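Local atomic coordinates of WipB (Legionella pneumophila, PDB entry 5NNY), a protein that acts as a translocated effector whose phosphatase domain, the part described here, removes phosphate from serine and threonine residues and which targets the host's lysosomal nutrient-sensing machinery. Residues A[21-25]-A[26-30]; A[113-117]-A[118-122]; A[166-170]-A[171-175]. All coordinates share one frame; numbering follows the deposited sequence.

All three contacts are helix ends closed by a Schellman motif, with Gly-26, Gly-119 and Gly-171 in the positive-phi position. Interactions 1 and 2 are neighbours, their centres 13 Å apart: Leu-115 CD2 packs against Ile-27 CG2 at 4.0 Å, and Leu-22 and Ile-28 reach the same methyl. The two helix ends thus meet at the CD2 methyl of Leu-115. Interaction 3 stands apart, its centre 30 Å from that of interaction 1 and 25 Å from that of interaction 2; the nearest atoms of interactions 2 and 3 are about 10 Å apart. Helix 175-186, which starts at interaction 3, also supplies Val-185, against which Tyr-116 of interaction 2 packs.

Interaction 1: A[21-25]-A[26-30]; sequences ILVRQ and GIIAI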
ATOM      1  N   ILE A  21      14.525  -5.505   3.938  1.00 19.04           N
ATOM      2  CA  ILE A  21      14.588  -4.209   4.604  1.00 17.47           C
ATOM      3  C   ILE A  21      14.234  -4.353   6.077  1.00 21.91           C
ATOM      4  O   ILE A  21      14.919  -3.799   6.952  1.00 22.23           O
ATOM      5  CB  ILE A  21      13.679  -3.195   3.889  1.00 20.87           C
ATOM      6  CG1 ILE A  21      14.132  -2.991   2.444  1.00 26.19           C
ATOM      7  CG2 ILE A  21      13.693  -1.855   4.613  1.00 18.91           C
ATOM      8  CD1 ILE A  21      13.088  -2.268   1.586  1.00 26.01           C
ATOM      9  N   LEU A  22      13.188  -5.132   6.379  1.00 21.65           N
ATOM     10  CA  LEU A  22      12.774  -5.343   7.762  1.00 23.05           C
ATOM     11  C   LEU A  22      13.891  -5.972   8.590  1.00 22.06           C
ATOM     12  O   LEU A  22      14.049  -5.642   9.767  1.00 20.81           O
ATOM     13  CB  LEU A  22      11.516  -6.216   7.804  1.00 18.63           C
ATOM     14  CG  LEU A  22      10.228  -5.575   7.305  1.00 22.34           C
ATOM     15  CD1 LEU A  22       9.165  -6.638   7.076  1.00 21.57           C
ATOM     16  CD2 LEU A  22       9.737  -4.532   8.313  1.00 19.41           C
ATOM     17  N   VAL A  23      14.678  -6.875   7.995  1.00 19.18           N
ATOM     18  CA  VAL A  23      15.798  -7.484   8.713  1.00 21.78           C
ATOM     19  C   VAL A  23      16.943  -6.486   8.880  1.00 21.50           C
ATOM     20  O   VAL A  23      17.483  -6.310   9.984  1.00 20.94           O
ATOM     21  CB  VAL A  23      16.272  -8.761   7.992  1.00 22.53           C
ATOM     22  CG1 VAL A  23      17.530  -9.304   8.661  1.00 22.95           C
ATOM     23  CG2 VAL A  23      15.176  -9.817   7.983  1.00 23.45           C
ATOM     24  N   ARG A  24      17.340  -5.830   7.783  1.00 19.59           N
ATOM     25  CA  ARG A  24      18.497  -4.942   7.800  1.00 24.40           C
ATOM     26  C   ARG A  24      18.257  -3.707   8.660  1.00 25.19           C
ATOM     27  O   ARG A  24      19.214  -3.093   9.136  1.00 27.68           O
ATOM     28  CB  ARG A  24      18.857  -4.523   6.370  1.00 27.33           C
ATOM     29  CG  ARG A  24      19.436  -5.652   5.535  1.00 34.07           C
ATOM     30  CD  ARG A  24      19.733  -5.224   4.096  1.00 39.63           C
ATOM     31  NE  ARG A  24      20.622  -4.065   4.002  1.00 39.15           N
ATOM     32  CZ  ARG A  24      21.949  -4.137   4.056  1.00 39.49           C
ATOM     33  NH1 ARG A  24      22.549  -5.312   4.218  1.00 35.27           N
ATOM     34  NH2 ARG A  24      22.677  -3.035   3.956  1.00 43.51           N
ATOM     35  N   GLN A  25      17.002  -3.321   8.855  1.00 25.86           N
ATOM     36  CA  GLN A  25      16.673  -2.152   9.656  1.00 25.58           C
ATOM     37  C   GLN A  25      16.312  -2.511  11.089  1.00 30.67           C
ATOM     38  O   GLN A  25      15.832  -1.645  11.826  1.00 31.45           O
ATOM     39  CB  GLN A  25      15.528  -1.365   9.002  1.00 25.32           C
ATOM     40  CG  GLN A  25      15.947  -0.586   7.758  1.00 31.66           C
ATOM     41  CD  GLN A  25      17.057   0.400   8.052  1.00 42.93           C
ATOM     42  OE1 GLN A  25      16.985   1.156   9.017  1.00 46.78           O
ATOM     43  NE2 GLN A  25      18.094   0.392   7.224  1.00 46.26           N
ATOM     44  N   GLY A  26      16.533  -3.759  11.501  1.00 22.24           N
ATOM     45  CA  GLY A  26      16.305  -4.147  12.876  1.00 25.40           C
ATOM     46  C   GLY A  26      14.863  -4.170  13.323  1.00 29.15           C
ATOM     47  O   GLY A  26      14.592  -4.012  14.518  1.00 24.51           O
ATOM     48  N   ILE A  27      13.919  -4.367  12.401  1.00 24.97           N
ATOM     49  CA  ILE A  27      12.537  -4.545  12.828  1.00 28.70           C
ATOM     50  C   ILE A  27      12.262  -5.996  13.203  1.00 20.47           C
ATOM     51  O   ILE A  27      11.512  -6.269  14.146  1.00 21.81           O
ATOM     52  CB  ILE A  27      11.560  -4.067  11.740  1.00 27.00           C
ATOM     53  CG1 ILE A  27      11.901  -2.648  11.302  1.00 26.55           C
ATOM     54  CG2 ILE A  27      10.119  -4.166  12.258  1.00 19.59           C
ATOM     55  CD1 ILE A  27      11.659  -1.642  12.394  1.00 31.85           C
ATOM     56  N   ILE A  28      12.797  -6.957  12.441  1.00 21.74           N
ATOM     57  CA  ILE A  28      12.469  -8.360  12.661  1.00 21.59           C
ATOM     58  C   ILE A  28      13.742  -9.179  12.753  1.00 21.85           C
ATOM     59  O   ILE A  28      14.784  -8.832  12.191  1.00 30.00           O
ATOM     60  CB  ILE A  28      11.568  -8.966  11.557  1.00 20.50           C
ATOM     61  CG1 ILE A  28      12.319  -9.000  10.235  1.00 19.71           C
ATOM     62  CG2 ILE A  28      10.257  -8.208  11.443  1.00 18.77           C
ATOM     63  CD1 ILE A  28      11.510  -9.615   9.088  1.00 26.57           C
ATOM     64  N   ALA A  29      13.623 -10.300  13.454  1.00 21.60           N
ATOM     65  CA  ALA A  29      14.651 -11.327  13.500  1.00 21.15           C
ATOM     66  C   ALA A  29      14.128 -12.596  12.844  1.00 19.34           C
ATOM     67  O   ALA A  29      12.980 -12.996  13.053  1.00 22.87           O
ATOM     68  CB  ALA A  29      15.091 -11.618  14.936  1.00 25.54           C
ATOM     69  N   ILE A  30      14.978 -13.205  12.028  1.00 21.67           N
ATOM     70  CA  ILE A  30      14.672 -14.448  11.327  1.00 20.61           C
ATOM     71  C   ILE A  30      16.002 -15.146  11.134  1.00 20.69           C
ATOM     72  O   ILE A  30      17.012 -14.498  10.859  1.00 27.05           O
ATOM     73  CB  ILE A  30      13.946 -14.191   9.979  1.00 20.00           C
ATOM     74  CG1 ILE A  30      13.473 -15.498   9.321  1.00 16.43           C
ATOM     75  CG2 ILE A  30      14.856 -13.457   9.001  1.00 18.52           C
ATOM     76  CD1 ILE A  30      12.794 -15.270   7.940  1.00 20.36           C
TER
HETATM   77  O   HOH W   1      17.212  -7.903  12.542  1.00 29.81           O
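Leu-22 and Ile-28 meet where helix 15-24 turns into strand 28-29: the CD1 methyl of Ile-28 lies 3.6 Å from CB of Leu-22. With chi1 at 66°, CG1 of Ile-28 sits between its own backbone N and carbonyl carbon, and the extended chain beyond it runs back along the helix. Val-23 crosses this chain at about a right angle, its CG2 methyl 3.7 Å from CG1 of Ile-28. The same methyl meets CG2 of Ile-30 at 3.8 Å, and so it lies against two isoleucines. Nearer the helix end, the CD2 methyl of Leu-22 crosses Ile-27 at a slant, closest to its CB.

Backbone bonds hold these side chains in place. Leu-22 O accepts two N-H groups, from Ile-27 N at 2.9 Å, almost in line with the carbonyl bond, and from Ile-28 N at 3.2 Å, well above the carbonyl plane. Val-23 O takes the N-H of Gly-26 at 3.1 Å and also a hydrogen from a water, which gives its other one to Ile-28 O at 2.6 Å, tying the start of the strand to the last helical turn. Outside the turn, Lys-89 NZ bonds to Gln-25 O, Ile-82 packs on Ile-28 and Ile-30, and Met-8 of strand 6-8 lies against Leu-22. Ile-27 and Ala-29 bond through their backbones to Ile-85 and Lys-83. Gly-26, at phi 69°, is the C-prime residue of a Schellman motif that ends the helix and sends the chain into a two-stranded antiparallel sheet with strand 83-84.

Interaction 2: A[113-117]-A[118-122]; sequences QALYD and QGADF
At chi1 68° the ring of Phe-122 leaves CB on the side flanked by both main-chain neighbours, which turns it back against the last turn of helix 105-117. There it meets Tyr-116, whose CG is anti to the backbone N (chi1 163°), leaving CB to make the contact. This CB lies in the plane of the Phe-122 ring, at its edge, 3.9 Å from CE1; CB of Leu-115 approaches the same ring atom obliquely at 4.1 Å. Leu-115 also reaches round the turn with CD2, 3.8 Å from the CB of Ala-120, which points toward the helix.

Between these side chains the helix ends in a Schellman motif. Ala-120 N donates to Leu-115 O at 2.9 Å, and Gly-119 N to Tyr-116 O at 3.0 Å, the latter from well above the carbonyl plane. One residue earlier, Gln-118 N completes a last helical bond to Ala-114 O, also 3.0 Å long. Gly-119, at phi 86°, then reverses the chain into strand 121-125.

The side chain of Gln-118 first runs past Ala-114 O, CG lying 3.5 Å from that oxygen. Its amide is held by the backbone of strand 83-84 and of Ile-82 just before it: OE1 accepts from Ile-84 N and NE2 donates to Ile-82 O. A water that donates to Asp-117 OD2 has a weak link to the same NE2. The Phe-122 ring stacks with His-189, and Asp-121 pairs through its backbone with Ile-91, as expected for the beta-alpha-beta unit of strand 90-93, helix 105-117 and strand 121-125. The chemistry divides accordingly: apolar groups pack the helix onto the outgoing strand, while one glutamine amide, satisfied at both ends by backbone, ties the turn to a second sheet.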
ATOM      1  N   GLN A 113       0.405  -8.679   8.462  1.00 16.60           N
ATOM      2  CA  GLN A 113      -0.337  -9.224   9.600  1.00 18.62           C
ATOM      3  C   GLN A 113       0.578  -9.527  10.787  1.00 20.62           C
ATOM      4  O   GLN A 113       0.248  -9.210  11.937  1.00 20.84           O
ATOM      5  CB  GLN A 113      -1.081 -10.480   9.158  1.00 20.54           C
ATOM      6  CG  GLN A 113      -1.994 -11.100  10.207  1.00 21.37           C
ATOM      7  CD  GLN A 113      -2.707 -12.307   9.621  1.00 19.85           C
ATOM      8  OE1 GLN A 113      -2.075 -13.144   8.989  1.00 26.20           O
ATOM      9  NE2 GLN A 113      -4.022 -12.381   9.799  1.00 28.25           N
ATOM     10  N   ALA A 114       1.736 -10.131  10.528  1.00 21.06           N
ATOM     11  CA  ALA A 114       2.690 -10.400  11.603  1.00 21.54           C
ATOM     12  C   ALA A 114       3.236  -9.109  12.206  1.00 26.80           C
ATOM     13  O   ALA A 114       3.401  -9.007  13.427  1.00 22.11           O
ATOM     14  CB  ALA A 114       3.837 -11.263  11.086  1.00 18.25           C
ATOM     15  N   LEU A 115       3.528  -8.113  11.368  1.00 22.02           N
ATOM     16  CA  LEU A 115       3.961  -6.820  11.894  1.00 23.74           C
ATOM     17  C   LEU A 115       2.917  -6.256  12.849  1.00 23.95           C
ATOM     18  O   LEU A 115       3.238  -5.831  13.969  1.00 25.90           O
ATOM     19  CB  LEU A 115       4.232  -5.851  10.739  1.00 23.29           C
ATOM     20  CG  LEU A 115       5.512  -6.103   9.949  1.00 29.27           C
ATOM     21  CD1 LEU A 115       5.597  -5.206   8.716  1.00 22.72           C
ATOM     22  CD2 LEU A 115       6.751  -5.902  10.849  1.00 19.40           C
ATOM     23  N   TYR A 116       1.651  -6.297  12.445  1.00 18.73           N
ATOM     24  CA  TYR A 116       0.584  -5.738  13.268  1.00 22.48           C
ATOM     25  C   TYR A 116       0.393  -6.556  14.548  1.00 28.26           C
ATOM     26  O   TYR A 116       0.343  -6.003  15.658  1.00 24.49           O
ATOM     27  CB  TYR A 116      -0.712  -5.667  12.440  1.00 18.72           C
ATOM     28  CG  TYR A 116      -1.988  -5.492  13.249  1.00 25.06           C
ATOM     29  CD1 TYR A 116      -2.342  -4.248  13.757  1.00 32.00           C
ATOM     30  CD2 TYR A 116      -2.837  -6.575  13.498  1.00 31.16           C
ATOM     31  CE1 TYR A 116      -3.503  -4.080  14.488  1.00 31.93           C
ATOM     32  CE2 TYR A 116      -4.009  -6.416  14.232  1.00 26.81           C
ATOM     33  CZ  TYR A 116      -4.331  -5.161  14.721  1.00 35.77           C
ATOM     34  OH  TYR A 116      -5.484  -4.975  15.454  1.00 47.19           O
ATOM     35  N   ASP A 117       0.305  -7.882  14.411  1.00 21.61           N
ATOM     36  CA  ASP A 117       0.022  -8.741  15.553  1.00 22.78           C
ATOM     37  C   ASP A 117       1.117  -8.666  16.610  1.00 22.99           C
ATOM     38  O   ASP A 117       0.839  -8.871  17.792  1.00 22.60           O
ATOM     39  CB  ASP A 117      -0.163 -10.183  15.088  1.00 29.78           C
ATOM     40  CG  ASP A 117      -0.575 -11.107  16.215  1.00 43.01           C
ATOM     41  OD1 ASP A 117      -1.614 -10.831  16.854  1.00 46.73           O
ATOM     42  OD2 ASP A 117       0.136 -12.106  16.455  1.00 45.23           O
ATOM     43  N   GLN A 118       2.352  -8.365  16.217  1.00 23.77           N
ATOM     44  CA  GLN A 118       3.441  -8.260  17.179  1.00 23.25           C
ATOM     45  C   GLN A 118       3.797  -6.824  17.533  1.00 25.15           C
ATOM     46  O   GLN A 118       4.846  -6.599  18.153  1.00 25.18           O
ATOM     47  CB  GLN A 118       4.674  -8.998  16.648  1.00 22.15           C
ATOM     48  CG  GLN A 118       4.424 -10.483  16.416  1.00 23.54           C
ATOM     49  CD  GLN A 118       5.690 -11.221  16.063  1.00 29.75           C
ATOM     50  OE1 GLN A 118       6.738 -11.029  16.697  1.00 23.60           O
ATOM     51  NE2 GLN A 118       5.614 -12.071  15.036  1.00 25.49           N
ATOM     52  N   GLY A 119       2.972  -5.856  17.141  1.00 28.35           N
ATOM     53  CA  GLY A 119       3.083  -4.507  17.652  1.00 28.14           C
ATOM     54  C   GLY A 119       4.052  -3.582  16.949  1.00 28.14           C
ATOM     55  O   GLY A 119       4.432  -2.563  17.534  1.00 23.69           O
ATOM     56  N   ALA A 120       4.464  -3.887  15.721  1.00 25.54           N
ATOM     57  CA  ALA A 120       5.314  -2.961  14.988  1.00 28.21           C
ATOM     58  C   ALA A 120       4.516  -1.728  14.573  1.00 25.96           C
ATOM     59  O   ALA A 120       3.292  -1.766  14.430  1.00 24.17           O
ATOM     60  CB  ALA A 120       5.934  -3.638  13.761  1.00 27.84           C
ATOM     61  N   ASP A 121       5.217  -0.615  14.439  1.00 26.66           N
ATOM     62  CA  ASP A 121       4.612   0.652  14.058  1.00 25.91           C
ATOM     63  C   ASP A 121       4.850   0.869  12.568  1.00 22.99           C
ATOM     64  O   ASP A 121       6.001   0.979  12.143  1.00 27.22           O
ATOM     65  CB  ASP A 121       5.211   1.789  14.886  1.00 26.07           C
ATOM     66  CG  ASP A 121       4.447   3.091  14.728  1.00 43.82           C
ATOM     67  OD1 ASP A 121       3.307   3.067  14.218  1.00 43.42           O
ATOM     68  OD2 ASP A 121       4.999   4.144  15.119  1.00 47.45           O
ATOM     69  N   PHE A 122       3.775   0.904  11.773  1.00 22.82           N
ATOM     70  CA  PHE A 122       3.934   1.037  10.332  1.00 24.35           C
ATOM     71  C   PHE A 122       2.788   1.834   9.726  1.00 22.53           C
ATOM     72  O   PHE A 122       1.687   1.892  10.266  1.00 22.39           O
ATOM     73  CB  PHE A 122       4.075  -0.334   9.627  1.00 22.00           C
ATOM     74  CG  PHE A 122       2.833  -1.205   9.640  1.00 24.40           C
ATOM     75  CD1 PHE A 122       2.535  -2.003  10.736  1.00 22.95           C
ATOM     76  CD2 PHE A 122       2.011  -1.281   8.521  1.00 19.11           C
ATOM     77  CE1 PHE A 122       1.415  -2.824  10.735  1.00 28.98           C
ATOM     78  CE2 PHE A 122       0.887  -2.090   8.501  1.00 20.60           C
ATOM     79  CZ  PHE A 122       0.587  -2.872   9.613  1.00 26.69           C
TER
HETATM   80  O   HOH W   2       2.262 -12.803  14.440  1.00 40.60           O

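Interaction 3: A[166-170]-A[171-175]; sequences EAIAA and GAISN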
ATOM      1  N   GLU A 166      -6.144 -15.979  -8.757  1.00 23.90           N
ATOM      2  CA  GLU A 166      -6.078 -17.343  -9.261  1.00 23.20           C
ATOM      3  C   GLU A 166      -5.893 -18.346  -8.136  1.00 21.94           C
ATOM      4  O   GLU A 166      -6.422 -19.464  -8.196  1.00 20.07           O
ATOM      5  CB  GLU A 166      -4.928 -17.467 -10.245  1.00 17.37           C
ATOM      6  CG  GLU A 166      -5.094 -16.591 -11.460  1.00 24.15           C
ATOM      7  CD  GLU A 166      -3.930 -16.760 -12.384  1.00 36.01           C
ATOM      8  OE1 GLU A 166      -2.930 -16.018 -12.242  1.00 44.00           O
ATOM      9  OE2 GLU A 166      -4.003 -17.681 -13.219  1.00 48.97           O
ATOM     10  N   ALA A 167      -5.104 -17.994  -7.123  1.00 15.20           N
ATOM     11  CA  ALA A 167      -4.935 -18.925  -6.014  1.00 16.74           C
ATOM     12  C   ALA A 167      -6.240 -19.088  -5.250  1.00 16.38           C
ATOM     13  O   ALA A 167      -6.571 -20.188  -4.791  1.00 21.07           O
ATOM     14  CB  ALA A 167      -3.805 -18.469  -5.089  1.00 17.89           C
ATOM     15  N   ILE A 168      -7.008 -18.008  -5.118  1.00 17.49           N
ATOM     16  CA  ILE A 168      -8.309 -18.134  -4.471  1.00 22.74           C
ATOM     17  C   ILE A 168      -9.240 -18.985  -5.324  1.00 21.32           C
ATOM     18  O   ILE A 168      -9.955 -19.859  -4.811  1.00 22.24           O
ATOM     19  CB  ILE A 168      -8.909 -16.748  -4.188  1.00 19.96           C
ATOM     20  CG1 ILE A 168      -8.067 -16.016  -3.140  1.00 16.83           C
ATOM     21  CG2 ILE A 168     -10.331 -16.894  -3.699  1.00 19.70           C
ATOM     22  CD1 ILE A 168      -8.427 -14.532  -3.023  1.00 19.25           C
ATOM     23  N   ALA A 169      -9.232 -18.755  -6.640  1.00 20.82           N
ATOM     24  CA  ALA A 169     -10.064 -19.541  -7.547  1.00 19.78           C
ATOM     25  C   ALA A 169      -9.707 -21.023  -7.497  1.00 23.90           C
ATOM     26  O   ALA A 169     -10.586 -21.888  -7.643  1.00 26.69           O
ATOM     27  CB  ALA A 169      -9.931 -19.017  -8.977  1.00 21.33           C
ATOM     28  N   ALA A 170      -8.423 -21.340  -7.289  1.00 23.81           N
ATOM     29  CA  ALA A 170      -7.989 -22.729  -7.223  1.00 22.11           C
ATOM     30  C   ALA A 170      -8.324 -23.377  -5.893  1.00 24.54           C
ATOM     31  O   ALA A 170      -8.053 -24.573  -5.721  1.00 26.31           O
ATOM     32  CB  ALA A 170      -6.482 -22.830  -7.484  1.00 21.61           C
ATOM     33  N   GLY A 171      -8.898 -22.620  -4.954  1.00 20.37           N
ATOM     34  CA  GLY A 171      -9.243 -23.125  -3.648  1.00 21.36           C
ATOM     35  C   GLY A 171      -8.100 -23.215  -2.660  1.00 23.08           C
ATOM     36  O   GLY A 171      -8.279 -23.799  -1.589  1.00 23.43           O
ATOM     37  N   ALA A 172      -6.939 -22.652  -2.980  1.00 20.99           N
ATOM     38  CA  ALA A 172      -5.783 -22.744  -2.092  1.00 23.12           C
ATOM     39  C   ALA A 172      -5.719 -21.603  -1.087  1.00 20.99           C
ATOM     40  O   ALA A 172      -5.084 -21.748  -0.027  1.00 24.55           O
ATOM     41  CB  ALA A 172      -4.499 -22.769  -2.917  1.00 23.72           C
ATOM     42  N   ILE A 173      -6.351 -20.469  -1.388  1.00 19.85           N
ATOM     43  CA  ILE A 173      -6.394 -19.314  -0.495  1.00 21.41           C
ATOM     44  C   ILE A 173      -7.850 -18.901  -0.348  1.00 17.02           C
ATOM     45  O   ILE A 173      -8.617 -18.965  -1.314  1.00 23.81           O
ATOM     46  CB  ILE A 173      -5.533 -18.144  -1.034  1.00 25.34           C
ATOM     47  CG1 ILE A 173      -4.053 -18.536  -1.041  1.00 24.94           C
ATOM     48  CG2 ILE A 173      -5.731 -16.842  -0.218  1.00 24.14           C
ATOM     49  CD1 ILE A 173      -3.144 -17.475  -1.647  1.00 15.67           C
ATOM     50  N   SER A 174      -8.245 -18.492   0.856  1.00 22.26           N
ATOM     51  CA  SER A 174      -9.639 -18.139   1.106  1.00 23.35           C
ATOM     52  C   SER A 174      -9.870 -16.633   0.987  1.00 24.71           C
ATOM     53  O   SER A 174      -9.032 -15.823   1.386  1.00 20.64           O
ATOM     54  CB  SER A 174     -10.092 -18.609   2.492  1.00 29.13           C
ATOM     55  OG  SER A 174      -9.576 -17.784   3.525  1.00 22.67           O
ATOM     56  N   ASN A 175     -11.026 -16.268   0.428  1.00 24.08           N
ATOM     57  CA  ASN A 175     -11.458 -14.874   0.507  1.00 21.90           C
ATOM     58  C   ASN A 175     -11.505 -14.389   1.947  1.00 24.84           C
ATOM     59  O   ASN A 175     -11.125 -13.250   2.236  1.00 23.13           O
ATOM     60  CB  ASN A 175     -12.834 -14.677  -0.133  1.00 24.72           C
ATOM     61  CG  ASN A 175     -12.799 -14.762  -1.638  1.00 25.78           C
ATOM     62  OD1 ASN A 175     -11.972 -14.122  -2.303  1.00 23.45           O
ATOM     63  ND2 ASN A 175     -13.704 -15.549  -2.190  1.00 20.64           N
TER
HETATM   64  O   HOH W   3     -10.680 -20.378  -1.926  1.00 36.48           O
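A Schellman motif ends helix 159-169, and the short linker that follows leads directly into helix 175-186; Ile-168 and Ile-173 meet across this turn. Their side chains cross at about a right angle: CG1 of Ile-168 stands opposite its own carbonyl carbon (chi1 -67°) and from there meets CG2 of Ile-173 at 3.8 Å. The other branch of Ile-173 extends to place its CD1 3.6 Å from CB of Ala-167. The CG2 methyl of Ile-168 lies 3.5 Å from OD1 of Asn-175, the two side chains crossing at about a right angle, and CD1 stands close to the same oxygen.

Ala-167 O accepts from Ala-172 N at 3.1 Å, nearly in line with its carbonyl bond, and weakly from Ile-173 N. Gly-171, at phi 80°, donates its N-H to Ile-168 O at 3.0 Å. A water donates to Ile-168 O and, at 2.6 Å, to Ile-173 O, bridging helix end and linker; the latter oxygen also receives a CA-H...O contact of 3.3 Å from Ile-168 CA.

Leu-68 of helix 64-79 packs on Ala-167, Ala-170 and Ala-172, Lys-72 NZ bonds to Ala-172 O, and Val-178 lies against both isoleucines. Ser-174 OG caps the next helix through Glu-177 N, so that two consecutive helices are joined by a short linker in which a Schellman C-cap is followed, three residues on, by a serine N-cap.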